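PDB 4D74: probable low molecular weight protein-tyrosine-phosphatase AmsI from Erwinia amylovora, which probably catalyses removal of phosphate from phosphotyrosine in proteins and may be required for production of amylovoran, an exopolysaccharide virulence factor. Local coordinates for residues S30-C35 against A59-K64; I36-R41 against V90-T95. The protein carries 1 engineered substitution. All coordinates share one frame; numbering follows the deposited sequence. Where two conformers were deposited one is given.

Contact 1. Residues S30-C35 against A59-K64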
# COMPACT_ATOMS: atom_id res chain seq x y z
N SER A 30 2.00 -12.02 14.22
CA SER A 30 0.62 -12.42 14.00
C SER A 30 -0.01 -11.61 12.87
O SER A 30 0.18 -10.38 12.79
CB SER A 30 -0.19 -12.27 15.26
OG SER A 30 -0.28 -10.95 15.73
N ILE A 31 -0.81 -12.30 12.08
CA ILE A 31 -1.54 -11.67 10.96
C ILE A 31 -3.02 -12.05 11.06
O ILE A 31 -3.33 -13.23 11.24
CB ILE A 31 -1.00 -12.07 9.60
CG1 ILE A 31 0.51 -11.76 9.54
CG2 ILE A 31 -1.76 -11.35 8.50
CD1 ILE A 31 1.17 -12.30 8.32
N LEU A 32 -3.90 -11.07 10.92
CA LEU A 32 -5.34 -11.30 10.95
C LEU A 32 -5.92 -10.90 9.61
O LEU A 32 -5.78 -9.76 9.21
CB LEU A 32 -5.96 -10.50 12.07
CG LEU A 32 -7.47 -10.65 12.30
CD1 LEU A 32 -7.76 -12.08 12.75
CD2 LEU A 32 -7.94 -9.59 13.26
N VAL A 33 -6.58 -11.83 8.97
CA VAL A 33 -7.23 -11.57 7.67
C VAL A 33 -8.73 -11.30 7.91
O VAL A 33 -9.44 -12.16 8.49
CB VAL A 33 -7.03 -12.73 6.69
CG1 VAL A 33 -7.66 -12.39 5.34
CG2 VAL A 33 -5.55 -13.07 6.54
N VAL A 34 -9.23 -10.16 7.46
CA VAL A 34 -10.61 -9.76 7.78
C VAL A 34 -11.45 -9.52 6.55
O VAL A 34 -11.03 -8.82 5.65
CB VAL A 34 -10.58 -8.47 8.62
CG1 VAL A 34 -11.99 -7.93 8.86
CG2 VAL A 34 -9.88 -8.71 9.94
N CYS A 35 -12.65 -10.12 6.52
CA CYS A 35 -13.65 -9.73 5.53
C CYS A 35 -15.00 -9.68 6.24
O CYS A 35 -15.05 -9.21 7.38
CB CYS A 35 -13.54 -10.61 4.32
SG CYS A 35 -14.28 -9.84 2.85
N ALA A 59 -4.73 -15.89 11.61
CA ALA A 59 -6.17 -16.17 11.82
C ALA A 59 -7.01 -15.26 10.93
O ALA A 59 -6.46 -14.42 10.18
CB ALA A 59 -6.54 -15.89 13.27
N SER A 60 -8.32 -15.42 11.00
CA SER A 60 -9.21 -14.60 10.22
C SER A 60 -10.46 -14.33 11.02
O SER A 60 -10.74 -15.03 12.00
CB SER A 60 -9.54 -15.24 8.88
OG SER A 60 -10.21 -16.50 9.00
N ALA A 61 -11.18 -13.29 10.63
CA ALA A 61 -12.40 -12.93 11.32
C ALA A 61 -13.27 -12.14 10.39
O ALA A 61 -12.81 -11.69 9.34
CB ALA A 61 -12.09 -12.11 12.54
N GLY A 62 -14.54 -11.99 10.77
CA GLY A 62 -15.47 -11.31 9.90
C GLY A 62 -16.05 -10.09 10.58
O GLY A 62 -16.42 -10.12 11.76
N LEU A 63 -16.24 -9.04 9.80
CA LEU A 63 -16.92 -7.82 10.28
C LEU A 63 -18.38 -8.06 10.69
O LEU A 63 -18.91 -7.41 11.60
CB LEU A 63 -16.86 -6.75 9.18
CG LEU A 63 -15.43 -6.22 9.02
CD1 LEU A 63 -15.22 -5.59 7.66
CD2 LEU A 63 -15.12 -5.26 10.13
N LYS A 64 -19.03 -9.03 10.04
CA LYS A 64 -20.33 -9.50 10.54
C LYS A 64 -20.45 -10.97 10.22
O LYS A 64 -21.08 -11.38 9.26
CB LYS A 64 -21.50 -8.70 9.98
CG LYS A 64 -22.74 -8.87 10.81
CD LYS A 64 -22.71 -8.09 12.11
CE LYS A 64 -23.96 -8.41 12.92
NZ LYS A 64 -23.99 -7.66 14.19
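Leu32 holds CG anti to its own amide nitrogen (chi1 -178°), and a chi2 of 66° then lays CD1 over the Ala59 peptide, 3.7 Å from Ala59 O and, farther out, 4.0 Å from Ala59 CB. Val34 sends CG1 anti to N in the same way, and that methyl meets Leu63 CG at 3.8 Å, the two side chains crossing at about a right angle. These contacts lie between neighbouring parallel strands of a beta-alpha-beta unit, in which strand 30-35 leads through helix 41-52 into strand 57-62 at the edge of the chain's four-stranded sheet. The pair illustrates how a parallel ladder divides its labour. Ile31, Val33 and Cys35 bond to Ala59, Ala61 and Leu63: Ile31 O accepts from Ala59 N, Val33 N gives to Ala59 O at 2.9 Å, Val33 O takes Ala61 N, and Cys35 N reaches Ala61 O at 3.2 Å. Leu32 and Val34 use their backbone groups on strand 104-107 instead, which makes 30-35 an inner strand.

Leu32, Val34, Ala59 and Ala61 share one face, where Val34 also packs on Val116 of helix 111-119. Val33, Ser60 and Cys35 share the other, with Val33 on Leu49 of helix 41-52. Ser60 OG is committed on that face to Glu46 OE1. The strand thus delivers Cys35, the nucleophile by similarity, to the carboxyl-end rim of the sheet, where its side chain lies close to the bound sulfate. Just past the strand end, Leu63 seals the ladder: Leu63 N donates to Cys35 O at 2.7 Å, in the carbonyl plane, while Leu63 CG rests 3.4 Å from the same oxygen.

Contact 2. Residues I36-R41 against V90-T95. With SO4 (sulfate ion), chain B.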
# COMPACT_ATOMS: atom_id res chain seq x y z
N ILE A 36 -16.11 -10.03 5.59
CA ILE A 36 -17.43 -9.83 6.18
C ILE A 36 -17.98 -11.05 6.90
O ILE A 36 -18.13 -11.03 8.13
CB ILE A 36 -18.44 -9.29 5.14
CG1 ILE A 36 -17.86 -8.14 4.33
CG2 ILE A 36 -19.73 -8.91 5.85
CD1 ILE A 36 -17.50 -6.94 5.15
N GLY A 37 -18.24 -12.12 6.18
CA GLY A 37 -18.83 -13.31 6.72
C GLY A 37 -17.89 -14.28 7.43
O GLY A 37 -18.32 -15.14 8.22
N ASN A 38 -16.60 -14.17 7.07
CA ASN A 38 -15.54 -15.09 7.53
C ASN A 38 -15.78 -16.51 7.09
O ASN A 38 -15.44 -17.43 7.82
CB ASN A 38 -15.27 -14.96 9.02
CG ASN A 38 -13.98 -15.66 9.49
OD1 ASN A 38 -13.89 -16.12 10.63
ND2 ASN A 38 -12.94 -15.60 8.68
N ILE A 39 -16.33 -16.67 5.87
CA ILE A 39 -16.50 -17.99 5.24
C ILE A 39 -15.89 -18.16 3.84
O ILE A 39 -15.79 -19.30 3.39
CB ILE A 39 -18.00 -18.37 5.23
CG1 ILE A 39 -18.85 -17.32 4.48
CG2 ILE A 39 -18.51 -18.55 6.63
CD1 ILE A 39 -20.25 -17.87 4.17
N CYS A 40 -15.38 -17.10 3.17
CA CYS A 40 -14.94 -17.19 1.78
C CYS A 40 -13.49 -16.67 1.49
O CYS A 40 -12.49 -17.47 1.62
CB CYS A 40 -15.98 -16.46 0.95
SG CYS A 40 -15.76 -16.71 -0.80
N ARG A 41 -13.33 -15.38 1.16
CA ARG A 41 -12.00 -14.80 0.92
C ARG A 41 -11.12 -14.89 2.16
O ARG A 41 -9.93 -15.18 2.05
CB ARG A 41 -12.07 -13.33 0.50
CG ARG A 41 -12.54 -13.17 -0.94
CD ARG A 41 -12.72 -11.73 -1.28
NE ARG A 41 -13.89 -11.18 -0.61
CZ ARG A 41 -14.31 -9.93 -0.70
NH1 ARG A 41 -13.67 -9.06 -1.46
NH2 ARG A 41 -15.40 -9.52 -0.05
N VAL A 90 -13.63 -22.28 11.59
CA VAL A 90 -14.81 -21.87 12.38
C VAL A 90 -14.90 -20.34 12.33
O VAL A 90 -14.04 -19.61 12.87
CB VAL A 90 -14.72 -22.37 13.83
CG1 VAL A 90 -15.97 -21.97 14.61
CG2 VAL A 90 -14.55 -23.90 13.84
N ALA A 91 -15.93 -19.84 11.64
CA ALA A 91 -16.06 -18.42 11.48
C ALA A 91 -16.25 -17.72 12.80
O ALA A 91 -16.93 -18.21 13.70
CB ALA A 91 -17.19 -18.12 10.51
N GLN A 92 -15.59 -16.56 12.96
CA GLN A 92 -15.67 -15.78 14.17
C GLN A 92 -15.85 -14.29 13.89
O GLN A 92 -15.33 -13.77 12.91
CB GLN A 92 -14.42 -16.04 15.03
CG GLN A 92 -13.12 -15.50 14.47
CD GLN A 92 -11.93 -15.76 15.38
OE1 GLN A 92 -12.07 -16.03 16.59
NE2 GLN A 92 -10.74 -15.66 14.79
N GLN A 93 -16.54 -13.62 14.78
CA GLN A 93 -16.73 -12.19 14.72
C GLN A 93 -15.50 -11.41 15.13
O GLN A 93 -14.89 -11.70 16.15
CB GLN A 93 -17.89 -11.78 15.65
CG GLN A 93 -18.15 -10.30 15.74
CD GLN A 93 -18.50 -9.66 14.42
OE1 GLN A 93 -19.30 -10.21 13.65
NE2 GLN A 93 -17.93 -8.50 14.15
N LEU A 94 -15.13 -10.42 14.31
CA LEU A 94 -14.03 -9.51 14.66
C LEU A 94 -14.36 -8.68 15.89
O LEU A 94 -15.42 -8.08 15.95
CB LEU A 94 -13.76 -8.52 13.53
CG LEU A 94 -12.53 -7.63 13.75
CD1 LEU A 94 -11.22 -8.40 13.81
CD2 LEU A 94 -12.46 -6.62 12.61
N THR A 95 -13.42 -8.64 16.84
CA THR A 95 -13.54 -7.85 18.04
C THR A 95 -12.40 -6.83 18.12
O THR A 95 -11.37 -6.96 17.43
CB THR A 95 -13.49 -8.72 19.28
OG1 THR A 95 -12.21 -9.31 19.40
CG2 THR A 95 -14.55 -9.79 19.25
S SO4 B . -15.70 -13.49 3.88
O1 SO4 B . -16.77 -14.55 3.92
O2 SO4 B . -16.35 -12.20 3.61
O3 SO4 B . -14.63 -13.83 2.97
O4 SO4 B . -14.99 -13.11 5.14
O HOH W 1 -12.04 -17.73 12.17
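Asn38, with phi and psi both positive (62° and 36°), turns the phosphate-binding P-loop so that its CA comes within 5.2 Å of Ala91 CA in the neighbouring loop. The 36-41 segment belongs to the C(X)5R signature of low molecular weight tyrosine phosphatases, which opens with Cys35 and closes with Arg41 at the start of a helix. From its CA, Asn38 projects CG anti to the backbone N (chi1 -168°), and OD1 receives Gln92 N at 2.9 Å on a lone pair in the carbonyl plane. A water also lies between OD1 and Val90 O. The other end of the amide, ND2, bonds to Ser60 OG and Ser42 OG, fixing the rotation of the group from both ends.

This second-shell grip probably helps hold the loop, whose amides surround an anion. The sulfate, probably occupying the place of a substrate phosphate, accepts from Ile36 N and Gly37 N on O2, from Asn38 N on O4 at 2.7 Å and from Ile39 N on O1 at 2.9 Å. The N-terminal end of helix 41-52 would add to the positive field there. Arg41, catalytic by similarity, is salt-bridged through NH1 to Glu109. On the outer side of the turn, Ala91 CB lies against Asn38 O at 3.3 Å and meets Ile39 CG2 at 4.1 Å.

Read from the N terminus, the segments alternate: 30-35 runs directly into 36-41, then come 59-64 and finally 90-95, so the two contacts cross rather than nest. Contact 1 closes the loop that carries helix 41-52, completing the beta-alpha-beta unit. Contact 2 closes a longer excursion, through helix 41-52, strand 57-62 and helix 73-81, and brings the loop before helix 96-101 back to the P-loop. The two are knitted together where 90-95 passes along 59-64: Gln92 NE2 probably bonds to Ser60 O, and Leu94 N to Gly62 O. Sheet edge, anion loop and the later loop thereby meet around one site, with Cys35 from contact 1 facing Arg41 from contact 2.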